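Local coordinates for aluminum resistance protein (Clostridium novyi, PDB 3I16), which probably acts as a pyridoxal-5'-phosphate-dependent carbon-sulfur lyase of the methionine gamma-lyase family, with a proposed link to aluminium resistance, at residues A91-H96 with R288-G293; K21-A26 with A308-R313. All blocks are in the same frame, centred on the assembly; numbering follows the deposited sequence.

How the interactions relate
Interactions 1 and 2 use the two ends of helix 287-318, a worked example of one long helix serving two quite different parts of a protein. Near its start, in interaction 1, it packs against the end of edge strand 90-94 in the large mixed sheet; near its end, in interaction 2, it meets helix 17-54. The centres lie 34 Å apart and the nearest atoms about 18 Å, so neither contact touches the other. Both joints are buried and rest on apolar contacts, with no hydrogen bond across either. Interaction 1 lies closer to the centre of the chain and rests on one selenomethionine side chain modelled in two conformers, whereas interaction 2 combines a leucine methyl with the aliphatic part of a partly exposed arginine.

Interaction 1: A91-H96 with R288-G293; sequences ALVRPH and RSMYQG. With EDO (1,2-ethanediol), chain M.
In one of its two deposited conformers, Met-290, a selenomethionine, reaches from its helix to Val-93 and Pro-95 with the outer half of its side chain. CB leaves the helix toward the strand, and CB and CG serve as the spacer, carrying the chain straight out to the selenium. Met-290 SE comes within 4.4 Å of Val-93 CG1. There the chain bends (chi3 -88°), which turns the terminal methyl toward the proline: Met-290 CE lies 4.1 Å from Pro-95 CD, with the two side chains meeting nearly at a right angle. The strand involved, 90-94, is an edge strand of the seven-stranded mixed sheet characteristic of fold type I pyridoxal-phosphate enzymes, and helix 287-318 abuts its end; the side chain of Pro-95 is about 14 Å from the cofactor. Just beside the contact, Arg-94 NH1 donates to Val-93 O (2.9 Å, 165°) from above the carbonyl plane, while Leu-92 CD1 sits 3.6 Å over the centre of the Arg-94 guanidinium. Asp-79 forms a salt bridge with that NH1 and also accepts from Val-93 N. On the helix, Arg-288 grips an ethanediol, probably from the crystallisation liquor, with two donors: NE to O2 at 3.1 Å and NH2 to O1 at 3.0 Å, the latter in the guanidinium plane. The diol is also hydrogen-bonded to Ile-250 O of the second subunit.

Interaction 2: K21-A26 with A308-R313; sequences KLYETA and AILCSR
Lys-21 O, in the turn that leads up to the contact residue Ala-26, is gripped twice by Thr-25: its OG1 donates at 2.8 Å and its backbone N at 3.0 Å, from opposite faces of the carbonyl plane. This doubly held turn belongs to a helix-helix crossing in which helix 17-54 meets helix 287-318, the long helix that, as in other fold type I pyridoxal-phosphate enzymes, runs from the large domain toward the C-terminal one. The axes of the two short segments approach to 9.7 Å with 117° between their directions, consistent with a contact limited to a few side chains. Leu-310 supplies one of them. With CG anti to the backbone N (chi1 166°) and chi2 at 65°, Leu-310 CD1 reaches helix 17-54, where it touches Ala-26 CB at 4.0 Å and, also at 4.0 Å, the CD1 corner of the Tyr-23 ring. With just a methyl on Ala-26, the backbones come close here, Ala-26 CA lying 5.6 Å from Arg-313 CA. Helix 411-425 lines the same junction, with Lys-415 and Leu-419 against Tyr-23 and Phe-411 against Leu-310. Arg-313 divides its work: its charged end forms salt bridges from NH2 to Asp-29 and from NH1 to Glu-316, while near the base of the side chain Arg-313 CG lies over Ala-26, 3.9 Å from Ala-26 CA.

Interaction 1: A91-H96 with R288-G293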
loop_
_atom_site.group_PDB
_atom_site.type_symbol
_atom_site.label_atom_id
_atom_site.label_comp_id
_atom_site.label_asym_id
_atom_site.label_seq_id
_atom_site.Cartn_x
_atom_site.Cartn_y
_atom_site.Cartn_z
ATOM N N ALA B 91 -4.953 24.603 -6.733
ATOM C CA ALA B 91 -4.167 24.025 -5.650
ATOM C C ALA B 91 -3.319 22.892 -6.219
ATOM O O ALA B 91 -3.639 22.348 -7.270
ATOM C CB ALA B 91 -5.068 23.530 -4.529
ATOM N N LEU B 92 -2.231 22.572 -5.529
ATOM C CA LEU B 92 -1.341 21.494 -5.928
ATOM C C LEU B 92 -1.039 20.714 -4.653
ATOM O O LEU B 92 -0.293 21.193 -3.793
ATOM C CB LEU B 92 -0.063 22.055 -6.541
ATOM C CG LEU B 92 1.015 21.089 -7.037
ATOM C CD1 LEU B 92 0.439 20.170 -8.117
ATOM C CD2 LEU B 92 2.244 21.842 -7.548
ATOM N N VAL B 93 -1.620 19.524 -4.548
ATOM C CA VAL B 93 -1.518 18.660 -3.374
ATOM C C VAL B 93 -0.892 17.380 -3.862
ATOM O O VAL B 93 -1.464 16.659 -4.699
ATOM C CB VAL B 93 -2.895 18.413 -2.741
ATOM C CG1 VAL B 93 -2.759 17.638 -1.415
ATOM C CG2 VAL B 93 -3.627 19.762 -2.522
ATOM N N ARG B 94 0.311 17.109 -3.370
ATOM C CA ARG B 94 1.088 15.985 -3.844
ATOM C C ARG B 94 1.893 15.251 -2.783
ATOM O O ARG B 94 2.527 15.881 -1.925
ATOM C CB ARG B 94 2.050 16.488 -4.905
ATOM C CG ARG B 94 1.398 16.959 -6.243
ATOM C CD ARG B 94 0.757 15.808 -7.000
ATOM N NE ARG B 94 0.258 16.200 -8.324
ATOM C CZ ARG B 94 -0.891 16.823 -8.562
ATOM N NH1 ARG B 94 -1.699 17.177 -7.579
ATOM N NH2 ARG B 94 -1.230 17.099 -9.814
ATOM N N PRO B 95 1.886 13.905 -2.835
ATOM C CA PRO B 95 2.734 13.115 -1.926
ATOM C C PRO B 95 4.235 13.261 -2.247
ATOM O O PRO B 95 5.111 12.990 -1.383
ATOM C CB PRO B 95 2.272 11.679 -2.174
ATOM C CG PRO B 95 1.645 11.676 -3.519
ATOM C CD PRO B 95 1.051 13.049 -3.688
ATOM N N HIS B 96 4.499 13.740 -3.470
ATOM C CA HIS B 96 5.827 13.904 -4.022
ATOM C C HIS B 96 6.676 14.998 -3.314
ATOM O O HIS B 96 7.898 14.974 -3.466
ATOM C CB HIS B 96 5.723 14.199 -5.543
ATOM C CG HIS B 96 4.971 13.156 -6.319
ATOM N ND1 HIS B 96 3.608 12.973 -6.195
ATOM C CD2 HIS B 96 5.390 12.249 -7.234
ATOM C CE1 HIS B 96 3.227 11.977 -6.977
ATOM N NE2 HIS B 96 4.287 11.522 -7.624
ATOM N N ARG B 288 -6.566 8.344 -0.357
ATOM C CA ARG B 288 -7.671 8.301 0.609
ATOM C C ARG B 288 -7.270 8.918 1.963
ATOM O O ARG B 288 -8.059 9.621 2.573
ATOM C CB ARG B 288 -8.222 6.900 0.818
ATOM C CG ARG B 288 -9.475 6.897 1.673
ATOM C CD ARG B 288 -10.050 5.513 1.902
ATOM N NE ARG B 288 -9.208 4.740 2.809
ATOM C CZ ARG B 288 -8.583 3.591 2.533
ATOM N NH1 ARG B 288 -8.731 2.957 1.366
ATOM N NH2 ARG B 288 -7.836 3.033 3.482
ATOM N N SER B 289 -6.058 8.653 2.424
ATOM C CA SER B 289 -5.601 9.180 3.711
ATOM C C SER B 289 -5.428 10.695 3.651
ATOM O O SER B 289 -5.514 11.386 4.692
ATOM C CB SER B 289 -4.291 8.498 4.147
ATOM O OG SER B 289 -3.225 8.884 3.297
HETATM N N MSE B 290 -5.163 11.223 2.455
HETATM C CA MSE B 290 -5.035 12.680 2.304
HETATM C C MSE B 290 -6.392 13.356 2.385
HETATM O O MSE B 290 -6.521 14.410 3.026
HETATM C CB MSE B 290 -4.313 13.061 1.030
HETATM C CG MSE B 290 -2.823 12.931 1.169
HETATM SE SE MSE B 290 -1.979 13.418 -0.469
HETATM C CE MSE B 290 -2.009 11.682 -1.363
ATOM N N TYR B 291 -7.400 12.756 1.759
ATOM C CA TYR B 291 -8.774 13.269 1.855
ATOM C C TYR B 291 -9.249 13.169 3.316
ATOM O O TYR B 291 -9.759 14.145 3.921
ATOM C CB TYR B 291 -9.757 12.444 1.015
ATOM C CG TYR B 291 -9.826 12.733 -0.481
ATOM C CD1 TYR B 291 -10.511 13.846 -0.953
ATOM C CD2 TYR B 291 -9.286 11.858 -1.422
ATOM C CE1 TYR B 291 -10.619 14.107 -2.306
ATOM C CE2 TYR B 291 -9.375 12.123 -2.791
ATOM C CZ TYR B 291 -10.054 13.256 -3.222
ATOM O OH TYR B 291 -10.196 13.549 -4.572
ATOM N N GLN B 292 -9.084 11.979 3.888
ATOM C CA GLN B 292 -9.555 11.759 5.251
ATOM C C GLN B 292 -8.867 12.683 6.268
ATOM O O GLN B 292 -9.512 13.197 7.184
ATOM C CB GLN B 292 -9.435 10.295 5.661
ATOM C CG GLN B 292 -10.300 9.996 6.881
ATOM C CD GLN B 292 -10.355 8.553 7.275
ATOM O OE1 GLN B 292 -9.704 7.698 6.676
ATOM N NE2 GLN B 292 -11.159 8.262 8.306
ATOM N N GLY B 293 -7.567 12.909 6.068
ATOM C CA GLY B 293 -6.787 13.802 6.908
ATOM C C GLY B 293 -7.270 15.239 6.843
ATOM O O GLY B 293 -7.380 15.908 7.867
HETATM C C1 EDO M . -6.989 5.337 6.838
HETATM O O1 EDO M . -7.433 4.069 6.311
HETATM C C2 EDO M . -6.903 6.415 5.764
HETATM O O2 EDO M . -8.145 6.525 5.062
#

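Interaction 2: K21-A26 with A308-R313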
loop_
_atom_site.group_PDB
_atom_site.type_symbol
_atom_site.label_atom_id
_atom_site.label_comp_id
_atom_site.label_asym_id
_atom_site.label_seq_id
_atom_site.Cartn_x
_atom_site.Cartn_y
_atom_site.Cartn_z
ATOM N N LYS B 21 -1.511 19.406 40.699
ATOM C CA LYS B 21 -2.184 20.626 41.164
ATOM C C LYS B 21 -1.953 21.792 40.204
ATOM O O LYS B 21 -2.861 22.603 39.975
ATOM C CB LYS B 21 -1.773 20.980 42.612
ATOM C CG LYS B 21 -2.280 22.336 43.122
ATOM C CD LYS B 21 -3.759 22.339 43.568
ATOM C CE LYS B 21 -3.927 21.722 44.950
ATOM N N LEU B 22 -0.742 21.896 39.663
ATOM C CA LEU B 22 -0.448 22.911 38.644
ATOM C C LEU B 22 -1.368 22.689 37.456
ATOM O O LEU B 22 -1.892 23.656 36.907
ATOM C CB LEU B 22 1.016 22.885 38.183
ATOM C CG LEU B 22 2.048 23.526 39.104
ATOM C CD1 LEU B 22 3.426 22.977 38.737
ATOM C CD2 LEU B 22 1.983 25.062 39.025
ATOM N N TYR B 23 -1.551 21.425 37.069
ATOM C CA TYR B 23 -2.443 21.078 35.966
ATOM C C TYR B 23 -3.900 21.479 36.248
ATOM O O TYR B 23 -4.586 22.096 35.388
ATOM C CB TYR B 23 -2.348 19.579 35.616
ATOM C CG TYR B 23 -3.546 19.088 34.842
ATOM C CD1 TYR B 23 -3.704 19.415 33.512
ATOM C CD2 TYR B 23 -4.556 18.328 35.466
ATOM C CE1 TYR B 23 -4.800 19.021 32.808
ATOM C CE2 TYR B 23 -5.684 17.944 34.760
ATOM C CZ TYR B 23 -5.788 18.283 33.429
ATOM O OH TYR B 23 -6.870 17.929 32.678
ATOM N N GLU B 24 -4.364 21.156 37.450
ATOM C CA GLU B 24 -5.730 21.471 37.869
ATOM C C GLU B 24 -5.966 22.994 37.789
ATOM O O GLU B 24 -6.972 23.461 37.255
ATOM C CB GLU B 24 -5.988 20.899 39.278
ATOM C CG GLU B 24 -6.011 19.333 39.343
ATOM C CD GLU B 24 -5.839 18.760 40.759
ATOM O OE1 GLU B 24 -5.650 19.552 41.710
ATOM O OE2 GLU B 24 -5.873 17.515 40.931
ATOM N N THR B 25 -5.012 23.769 38.301
ATOM C CA THR B 25 -5.092 25.232 38.299
ATOM C C THR B 25 -5.105 25.761 36.873
ATOM O O THR B 25 -5.932 26.606 36.530
ATOM C CB THR B 25 -3.893 25.823 39.058
ATOM O OG1 THR B 25 -3.825 25.212 40.354
ATOM C CG2 THR B 25 -3.990 27.339 39.192
ATOM N N ALA B 26 -4.182 25.262 36.048
ATOM C CA ALA B 26 -4.086 25.654 34.642
ATOM C C ALA B 26 -5.375 25.389 33.879
ATOM O O ALA B 26 -5.806 26.238 33.106
ATOM C CB ALA B 26 -2.904 24.922 33.933
ATOM N N ALA B 308 -1.255 23.339 23.335
ATOM C CA ALA B 308 -0.342 24.484 23.399
ATOM C C ALA B 308 -0.755 25.478 24.489
ATOM O O ALA B 308 0.088 25.979 25.245
ATOM C CB ALA B 308 -0.266 25.198 22.028
ATOM N N ILE B 309 -2.059 25.742 24.577
ATOM C CA ILE B 309 -2.585 26.691 25.559
ATOM C C ILE B 309 -2.380 26.150 26.977
ATOM O O ILE B 309 -1.960 26.886 27.874
ATOM C CB ILE B 309 -4.085 27.015 25.285
ATOM C CG1 ILE B 309 -4.226 27.687 23.896
ATOM C CG2 ILE B 309 -4.622 27.894 26.372
ATOM C CD1 ILE B 309 -5.660 27.813 23.354
ATOM N N LEU B 310 -2.676 24.871 27.180
ATOM C CA LEU B 310 -2.429 24.235 28.474
ATOM C C LEU B 310 -0.927 24.306 28.829
ATOM O O LEU B 310 -0.575 24.583 29.957
ATOM C CB LEU B 310 -2.864 22.785 28.459
ATOM C CG LEU B 310 -2.382 21.887 29.610
ATOM C CD1 LEU B 310 -2.961 22.355 30.921
ATOM C CD2 LEU B 310 -2.765 20.423 29.295
ATOM N N CYS B 311 -0.072 23.982 27.858
ATOM C CA CYS B 311 1.364 24.028 28.069
ATOM C C CYS B 311 1.746 25.443 28.491
ATOM O O CYS B 311 2.438 25.608 29.467
ATOM C CB CYS B 311 2.106 23.633 26.797
ATOM S SG CYS B 311 3.910 23.668 27.002
ATOM N N SER B 312 1.250 26.454 27.778
ATOM C CA SER B 312 1.539 27.845 28.123
ATOM C C SER B 312 1.229 28.157 29.592
ATOM O O SER B 312 2.095 28.662 30.356
ATOM C CB SER B 312 0.725 28.780 27.224
ATOM O OG SER B 312 0.913 30.148 27.539
ATOM N N ARG B 313 -0.002 27.872 30.006
ATOM C CA ARG B 313 -0.405 28.237 31.357
ATOM C C ARG B 313 0.271 27.373 32.434
ATOM O O ARG B 313 0.726 27.904 33.421
ATOM C CB ARG B 313 -1.929 28.208 31.499
ATOM C CG ARG B 313 -2.450 28.728 32.835
ATOM C CD ARG B 313 -1.916 30.119 33.169
ATOM N NE ARG B 313 -2.662 30.692 34.272
ATOM C CZ ARG B 313 -2.465 31.893 34.801
ATOM N NH1 ARG B 313 -1.531 32.715 34.330
ATOM N NH2 ARG B 313 -3.242 32.278 35.814
#